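Local coordinates for protein succinate dehydrogenase subunit B (Mycolicibacterium smegmatis MC2 51, PDB 6LUM) that probably relays electrons through its three iron-sulfur clusters, from the flavoprotein toward the quinone site of the membrane subunits, as the iron-sulfur subunit of succinate dehydrogenase, at residues P185-I199 / I220-T233. Sequence-based numbering, arbitrary orientation.
Sequences PVYWSEGSYFGPAAI and ILNEVDGVWRCRTT. With F3S (Fe3-s4 cluster), chain B; HEM (protoporphyrin IX containing Fe), chain C.
The Fe3-S4 pocket of the 4Fe-4S dicluster domain is walled here by residues 185-199 and 220-233, which bury 731 Å² between them. Cys230 SG binds iron FE3 at 2.1 Å, its CB lying 3.6 Å from Tyr193 OH; the CG2 branch of Val186 touches Arg231 CG and, in another direction, cluster sulfur S1. A chi1 of -177°, which sets CG opposite the backbone N, carries the Tyr193 ring across to residues 226-230, where it meets Gly226 O at its edge, in the ring plane, and Arg229 CB obliquely. Arg229, bent at chi3 (56°), turns its guanidinium back so that NH1 donates to Glu190 O at 3.2 Å, a bent bond (141° at the hydrogen) with the oxygen close to the guanidinium plane; a second bond, from NH2 to the same oxygen, is less certain. The charge of Arg229 is met by Asp118 of the subunit D chain through a salt bridge. Were Arg229 cut back to an alanine, Glu190 O would probably lose its guanidinium donor and Asp118 its opposite charge. Farther from the cluster, Phe194 sets CZ 3.9 Å from Ile220 CG2 and CD2 4.0 Å from Leu221 CD2, while Asp225 OD2 sits over one ring face, offset toward the rim. Arg231 NE gives a weak hydrogen bond to propionate oxygen O2D of the subunit C haem. The Fe3-S4 cluster thus lies at the membrane-facing end, as in iron-sulfur subunits of this family.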
loop_
_atom_site.group_PDB
_atom_site.type_symbol
_atom_site.label_atom_id
_atom_site.label_comp_id
_atom_site.label_asym_id
_atom_site.label_seq_id
_atom_site.Cartn_x
_atom_site.Cartn_y
_atom_site.Cartn_z
ATOM N N PRO J 185 -15.931 -6.468 -29.373
ATOM C CA PRO J 185 -14.803 -6.700 -30.271
ATOM C C PRO J 185 -13.474 -6.304 -29.680
ATOM O O PRO J 185 -12.462 -6.953 -29.959
ATOM C CB PRO J 185 -15.170 -5.859 -31.491
ATOM C CG PRO J 185 -16.321 -5.068 -31.095
ATOM C CD PRO J 185 -17.025 -5.799 -30.075
ATOM N N VAL J 186 -13.439 -5.267 -28.850
ATOM C CA VAL J 186 -12.213 -4.896 -28.170
ATOM C C VAL J 186 -11.766 -5.985 -27.219
ATOM O O VAL J 186 -10.588 -6.068 -26.874
ATOM C CB VAL J 186 -12.426 -3.564 -27.446
ATOM C CG1 VAL J 186 -11.148 -3.053 -26.920
ATOM C CG2 VAL J 186 -13.019 -2.584 -28.392
ATOM N N TYR J 187 -12.686 -6.835 -26.788
ATOM C CA TYR J 187 -12.338 -7.935 -25.909
ATOM C C TYR J 187 -11.860 -9.128 -26.712
ATOM O O TYR J 187 -10.960 -9.851 -26.283
ATOM C CB TYR J 187 -13.545 -8.298 -25.057
ATOM C CG TYR J 187 -13.268 -9.284 -23.968
ATOM C CD1 TYR J 187 -12.629 -8.899 -22.812
ATOM C CD2 TYR J 187 -13.658 -10.603 -24.093
ATOM C CE1 TYR J 187 -12.378 -9.794 -21.823
ATOM C CE2 TYR J 187 -13.410 -11.504 -23.107
ATOM C CZ TYR J 187 -12.774 -11.094 -21.972
ATOM O OH TYR J 187 -12.526 -11.993 -20.972
ATOM N N TRP J 188 -12.445 -9.340 -27.887
ATOM C CA TRP J 188 -11.908 -10.338 -28.801
ATOM C C TRP J 188 -10.511 -9.982 -29.293
ATOM O O TRP J 188 -9.760 -10.875 -29.689
ATOM C CB TRP J 188 -12.823 -10.502 -30.002
ATOM C CG TRP J 188 -14.240 -10.720 -29.668
ATOM C CD1 TRP J 188 -14.737 -11.229 -28.523
ATOM C CD2 TRP J 188 -15.359 -10.444 -30.505
ATOM N NE1 TRP J 188 -16.094 -11.295 -28.590
ATOM C CE2 TRP J 188 -16.501 -10.812 -29.802
ATOM C CE3 TRP J 188 -15.501 -9.921 -31.787
ATOM C CZ2 TRP J 188 -17.764 -10.673 -30.329
ATOM C CZ3 TRP J 188 -16.752 -9.784 -32.301
ATOM C CH2 TRP J 188 -17.868 -10.155 -31.578
ATOM N N SER J 189 -10.146 -8.706 -29.276
ATOM C CA SER J 189 -8.864 -8.250 -29.799
ATOM C C SER J 189 -7.737 -8.615 -28.839
ATOM O O SER J 189 -7.907 -9.390 -27.900
ATOM C CB SER J 189 -8.908 -6.751 -30.048
ATOM O OG SER J 189 -9.861 -6.430 -31.040
ATOM N N GLU J 190 -6.554 -8.065 -29.086
ATOM C CA GLU J 190 -5.368 -8.380 -28.305
ATOM C C GLU J 190 -5.279 -7.471 -27.084
ATOM O O GLU J 190 -6.148 -6.634 -26.839
ATOM C CB GLU J 190 -4.119 -8.262 -29.171
ATOM C CG GLU J 190 -4.146 -9.128 -30.394
ATOM C CD GLU J 190 -4.102 -10.594 -30.057
ATOM O OE1 GLU J 190 -3.400 -10.958 -29.095
ATOM O OE2 GLU J 190 -4.772 -11.389 -30.745
ATOM N N GLY J 191 -4.214 -7.618 -26.311
ATOM C CA GLY J 191 -4.117 -6.916 -25.055
ATOM C C GLY J 191 -5.060 -7.532 -24.041
ATOM O O GLY J 191 -5.587 -8.626 -24.223
ATOM N N SER J 192 -5.274 -6.805 -22.948
ATOM C CA SER J 192 -6.220 -7.233 -21.918
ATOM C C SER J 192 -7.153 -6.080 -21.571
ATOM O O SER J 192 -6.948 -5.374 -20.588
ATOM C CB SER J 192 -5.495 -7.747 -20.701
ATOM O OG SER J 192 -4.813 -8.950 -20.994
ATOM N N TYR J 193 -8.203 -5.921 -22.365
ATOM C CA TYR J 193 -9.265 -4.995 -22.022
ATOM C C TYR J 193 -10.010 -5.527 -20.811
ATOM O O TYR J 193 -10.254 -6.726 -20.700
ATOM C CB TYR J 193 -10.201 -4.842 -23.214
ATOM C CG TYR J 193 -11.325 -3.855 -23.073
ATOM C CD1 TYR J 193 -11.159 -2.670 -22.410
ATOM C CD2 TYR J 193 -12.547 -4.109 -23.637
ATOM C CE1 TYR J 193 -12.183 -1.785 -22.304
ATOM C CE2 TYR J 193 -13.561 -3.231 -23.534
ATOM C CZ TYR J 193 -13.378 -2.073 -22.869
ATOM O OH TYR J 193 -14.411 -1.195 -22.766
ATOM N N PHE J 194 -10.343 -4.638 -19.878
ATOM C CA PHE J 194 -11.118 -5.051 -18.716
ATOM C C PHE J 194 -12.455 -5.628 -19.141
ATOM O O PHE J 194 -12.735 -6.809 -18.930
ATOM C CB PHE J 194 -11.329 -3.871 -17.779
ATOM C CG PHE J 194 -10.250 -3.711 -16.770
ATOM C CD1 PHE J 194 -9.850 -4.774 -15.997
ATOM C CD2 PHE J 194 -9.634 -2.496 -16.594
ATOM C CE1 PHE J 194 -8.855 -4.626 -15.071
ATOM C CE2 PHE J 194 -8.641 -2.347 -15.672
ATOM C CZ PHE J 194 -8.251 -3.411 -14.908
ATOM N N GLY J 195 -13.291 -4.808 -19.746
ATOM C CA GLY J 195 -14.539 -5.269 -20.273
ATOM C C GLY J 195 -15.694 -4.447 -19.776
ATOM O O GLY J 195 -15.628 -3.767 -18.746
ATOM N N PRO J 196 -16.792 -4.501 -20.513
ATOM C CA PRO J 196 -17.991 -3.785 -20.087
ATOM C C PRO J 196 -18.448 -4.139 -18.688
ATOM O O PRO J 196 -18.890 -3.255 -17.955
ATOM C CB PRO J 196 -19.015 -4.205 -21.137
ATOM C CG PRO J 196 -18.244 -4.649 -22.263
ATOM C CD PRO J 196 -16.978 -5.184 -21.793
ATOM N N ALA J 197 -18.354 -5.404 -18.285
ATOM C CA ALA J 197 -18.919 -5.820 -17.009
ATOM C C ALA J 197 -18.081 -5.334 -15.845
ATOM O O ALA J 197 -18.620 -4.915 -14.817
ATOM C CB ALA J 197 -19.046 -7.332 -16.963
ATOM N N ALA J 198 -16.760 -5.402 -15.975
ATOM C CA ALA J 198 -15.895 -4.834 -14.955
ATOM C C ALA J 198 -16.093 -3.336 -14.856
ATOM O O ALA J 198 -16.104 -2.776 -13.758
ATOM C CB ALA J 198 -14.443 -5.159 -15.263
ATOM N N ILE J 199 -16.285 -2.663 -15.988
ATOM C CA ILE J 199 -16.486 -1.222 -15.911
ATOM C C ILE J 199 -17.842 -0.879 -15.306
ATOM O O ILE J 199 -17.973 0.127 -14.611
ATOM C CB ILE J 199 -16.287 -0.595 -17.297
ATOM C CG1 ILE J 199 -14.833 -0.773 -17.721
ATOM C CG2 ILE J 199 -16.647 0.856 -17.267
ATOM C CD1 ILE J 199 -14.599 -0.617 -19.174
ATOM N N ILE J 220 -7.292 2.978 -11.667
ATOM C CA ILE J 220 -7.186 1.657 -12.282
ATOM C C ILE J 220 -7.759 1.678 -13.692
ATOM O O ILE J 220 -7.196 1.080 -14.611
ATOM C CB ILE J 220 -7.886 0.595 -11.419
ATOM C CG1 ILE J 220 -7.203 0.457 -10.068
ATOM C CG2 ILE J 220 -7.872 -0.739 -12.112
ATOM C CD1 ILE J 220 -7.920 -0.468 -9.144
ATOM N N LEU J 221 -8.887 2.356 -13.885
ATOM C CA LEU J 221 -9.541 2.413 -15.186
ATOM C C LEU J 221 -8.885 3.390 -16.150
ATOM O O LEU J 221 -9.262 3.421 -17.322
ATOM C CB LEU J 221 -11.012 2.785 -15.012
ATOM C CG LEU J 221 -11.893 1.737 -14.341
ATOM C CD1 LEU J 221 -13.278 2.271 -14.138
ATOM C CD2 LEU J 221 -11.939 0.479 -15.162
ATOM N N ASN J 222 -7.917 4.181 -15.694
ATOM C CA ASN J 222 -7.249 5.186 -16.509
ATOM C C ASN J 222 -5.957 4.671 -17.126
ATOM O O ASN J 222 -5.037 5.450 -17.372
ATOM C CB ASN J 222 -6.965 6.432 -15.674
ATOM C CG ASN J 222 -6.774 7.670 -16.512
ATOM O OD1 ASN J 222 -6.562 7.591 -17.713
ATOM N ND2 ASN J 222 -6.831 8.827 -15.878
ATOM N N GLU J 223 -5.851 3.375 -17.368
ATOM C CA GLU J 223 -4.631 2.854 -17.954
ATOM C C GLU J 223 -4.815 2.641 -19.450
ATOM O O GLU J 223 -5.822 3.023 -20.046
ATOM C CB GLU J 223 -4.212 1.557 -17.275
ATOM C CG GLU J 223 -5.338 0.586 -17.053
ATOM C CD GLU J 223 -4.979 -0.487 -16.049
ATOM O OE1 GLU J 223 -3.933 -0.349 -15.382
ATOM O OE2 GLU J 223 -5.736 -1.474 -15.931
ATOM N N VAL J 224 -3.814 2.013 -20.068
ATOM C CA VAL J 224 -3.856 1.790 -21.507
ATOM C C VAL J 224 -4.940 0.789 -21.870
ATOM O O VAL J 224 -5.547 0.888 -22.942
ATOM C CB VAL J 224 -2.474 1.340 -22.013
ATOM C CG1 VAL J 224 -2.088 0.016 -21.395
ATOM C CG2 VAL J 224 -2.473 1.235 -23.526
ATOM N N ASP J 225 -5.216 -0.174 -20.993
ATOM C CA ASP J 225 -6.232 -1.192 -21.223
ATOM C C ASP J 225 -7.445 -0.984 -20.332
ATOM O O ASP J 225 -8.101 -1.941 -19.930
ATOM C CB ASP J 225 -5.656 -2.583 -21.004
ATOM C CG ASP J 225 -5.215 -2.801 -19.584
ATOM O OD1 ASP J 225 -4.120 -2.326 -19.225
ATOM O OD2 ASP J 225 -5.961 -3.444 -18.822
ATOM N N GLY J 226 -7.743 0.265 -20.016
ATOM C CA GLY J 226 -8.864 0.580 -19.168
ATOM C C GLY J 226 -10.049 1.018 -19.982
ATOM O O GLY J 226 -10.496 0.293 -20.864
ATOM N N VAL J 227 -10.553 2.217 -19.714
ATOM C CA VAL J 227 -11.819 2.632 -20.293
ATOM C C VAL J 227 -11.639 3.318 -21.635
ATOM O O VAL J 227 -12.628 3.560 -22.334
ATOM C CB VAL J 227 -12.560 3.531 -19.285
ATOM C CG1 VAL J 227 -11.999 4.918 -19.286
ATOM C CG2 VAL J 227 -14.033 3.518 -19.519
ATOM N N TRP J 228 -10.408 3.616 -22.032
ATOM C CA TRP J 228 -10.131 4.309 -23.282
ATOM C C TRP J 228 -10.044 3.376 -24.472
ATOM O O TRP J 228 -9.843 3.850 -25.589
ATOM C CB TRP J 228 -8.827 5.100 -23.180
ATOM C CG TRP J 228 -8.745 5.996 -22.009
ATOM C CD1 TRP J 228 -7.862 5.912 -20.995
ATOM C CD2 TRP J 228 -9.574 7.119 -21.728
ATOM N NE1 TRP J 228 -8.088 6.904 -20.090
ATOM C CE2 TRP J 228 -9.141 7.660 -20.522
ATOM C CE3 TRP J 228 -10.650 7.712 -22.376
ATOM C CZ2 TRP J 228 -9.735 8.766 -19.957
ATOM C CZ3 TRP J 228 -11.232 8.801 -21.813
ATOM C CH2 TRP J 228 -10.781 9.321 -20.623
ATOM N N ARG J 229 -10.169 2.071 -24.262
ATOM C CA ARG J 229 -10.189 1.098 -25.339
ATOM C C ARG J 229 -11.586 0.803 -25.842
ATOM O O ARG J 229 -11.738 -0.003 -26.754
ATOM C CB ARG J 229 -9.541 -0.200 -24.890
ATOM C CG ARG J 229 -8.090 -0.074 -24.590
ATOM C CD ARG J 229 -7.405 -1.412 -24.608
ATOM N NE ARG J 229 -7.598 -2.112 -25.865
ATOM C CZ ARG J 229 -7.044 -3.282 -26.147
ATOM N NH1 ARG J 229 -6.264 -3.869 -25.261
ATOM N NH2 ARG J 229 -7.271 -3.866 -27.308
ATOM N N CYS J 230 -12.606 1.407 -25.266
ATOM C CA CYS J 230 -13.949 1.242 -25.783
ATOM C C CYS J 230 -14.066 1.991 -27.096
ATOM O O CYS J 230 -13.841 3.201 -27.147
ATOM C CB CYS J 230 -14.968 1.756 -24.775
ATOM S SG CYS J 230 -16.669 1.598 -25.273
ATOM N N ARG J 231 -14.403 1.276 -28.163
ATOM C CA ARG J 231 -14.595 1.877 -29.471
ATOM C C ARG J 231 -16.031 2.280 -29.716
ATOM O O ARG J 231 -16.453 2.377 -30.867
ATOM C CB ARG J 231 -14.107 0.927 -30.555
ATOM C CG ARG J 231 -12.628 0.630 -30.474
ATOM C CD ARG J 231 -11.792 1.687 -31.163
ATOM N NE ARG J 231 -11.646 2.895 -30.368
ATOM C CZ ARG J 231 -10.664 3.104 -29.507
ATOM N NH1 ARG J 231 -9.734 2.188 -29.332
ATOM N NH2 ARG J 231 -10.617 4.226 -28.818
ATOM N N THR J 232 -16.787 2.519 -28.652
ATOM C CA THR J 232 -18.166 2.993 -28.709
ATOM C C THR J 232 -19.014 2.123 -29.623
ATOM O O THR J 232 -19.896 2.593 -30.335
ATOM C CB THR J 232 -18.226 4.456 -29.119
ATOM O OG1 THR J 232 -17.320 5.194 -28.302
ATOM C CG2 THR J 232 -19.569 5.013 -28.826
ATOM N N THR J 233 -18.721 0.838 -29.640
ATOM C CA THR J 233 -19.697 -0.133 -30.075
ATOM C C THR J 233 -20.673 -0.362 -28.930
ATOM O O THR J 233 -20.294 -0.336 -27.735
ATOM C CB THR J 233 -19.031 -1.447 -30.456
ATOM O OG1 THR J 233 -17.859 -1.213 -31.230
ATOM C CG2 THR J 233 -19.948 -2.237 -31.244
HETATM FE FE1 F3S B . -17.264 -3.149 -26.515
HETATM FE FE3 F3S B . -17.475 -0.144 -26.112
HETATM FE FE4 F3S B . -19.832 -1.921 -25.498
HETATM S S1 F3S B . -16.026 -1.452 -27.145
HETATM S S2 F3S B . -19.350 -3.818 -26.497
HETATM S S3 F3S B . -17.765 -1.874 -24.818
HETATM S S4 F3S B . -19.627 0.239 -25.872
HETATM C CHA HEM C . -10.341 7.608 -35.821
HETATM C CHB HEM C . -7.631 8.342 -39.702
HETATM C CHC HEM C . -10.403 12.148 -40.652
HETATM C CHD HEM C . -12.959 11.595 -36.636
HETATM C C1A HEM C . -9.448 7.412 -36.839
HETATM C C2A HEM C . -8.665 6.229 -37.078
HETATM C C3A HEM C . -7.920 6.437 -38.145
HETATM C C4A HEM C . -8.200 7.754 -38.618
HETATM C CMA HEM C . -6.924 5.464 -38.784
HETATM C CAA HEM C . -8.686 4.942 -36.250
HETATM C CBA HEM C . -10.024 4.253 -36.402
HETATM C CGA HEM C . -10.167 3.288 -35.271
HETATM O O1A HEM C . -11.137 2.508 -35.276
HETATM O O2A HEM C . -9.316 3.307 -34.359
HETATM C C1B HEM C . -8.106 9.499 -40.227
HETATM C C2B HEM C . -7.443 10.281 -41.219
HETATM C C3B HEM C . -8.241 11.318 -41.466
HETATM C C4B HEM C . -9.390 11.231 -40.637
HETATM C CMB HEM C . -6.085 9.891 -41.829
HETATM C CAB HEM C . -8.086 12.504 -42.410
HETATM C CBB HEM C . -6.897 12.784 -42.905
HETATM C C1C HEM C . -11.350 12.314 -39.686
HETATM C C2C HEM C . -12.388 13.292 -39.713
HETATM C C3C HEM C . -13.102 13.164 -38.613
HETATM C C4C HEM C . -12.545 12.079 -37.844
HETATM C CMC HEM C . -12.626 14.311 -40.833
HETATM C CAC HEM C . -14.311 14.049 -38.300
HETATM C CBC HEM C . -14.911 14.058 -37.115
HETATM C C1D HEM C . -12.405 10.505 -36.020
HETATM C C2D HEM C . -12.650 10.061 -34.673
HETATM C C3D HEM C . -11.925 8.975 -34.473
HETATM C C4D HEM C . -11.194 8.672 -35.664
HETATM C CMD HEM C . -13.579 10.723 -33.644
HETATM C CAD HEM C . -11.859 8.151 -33.193
HETATM C CBD HEM C . -12.652 6.890 -33.450
HETATM C CGD HEM C . -12.625 6.069 -32.210
HETATM O O1D HEM C . -11.818 6.410 -31.316
HETATM O O2D HEM C . -13.408 5.094 -32.125
HETATM N NA HEM C . -9.144 8.334 -37.807
HETATM N NB HEM C . -9.290 10.100 -39.877
HETATM N NC HEM C . -11.469 11.582 -38.536
HETATM N ND HEM C . -11.503 9.635 -36.597
HETATM FE FE HEM C . -10.295 9.962 -38.169
#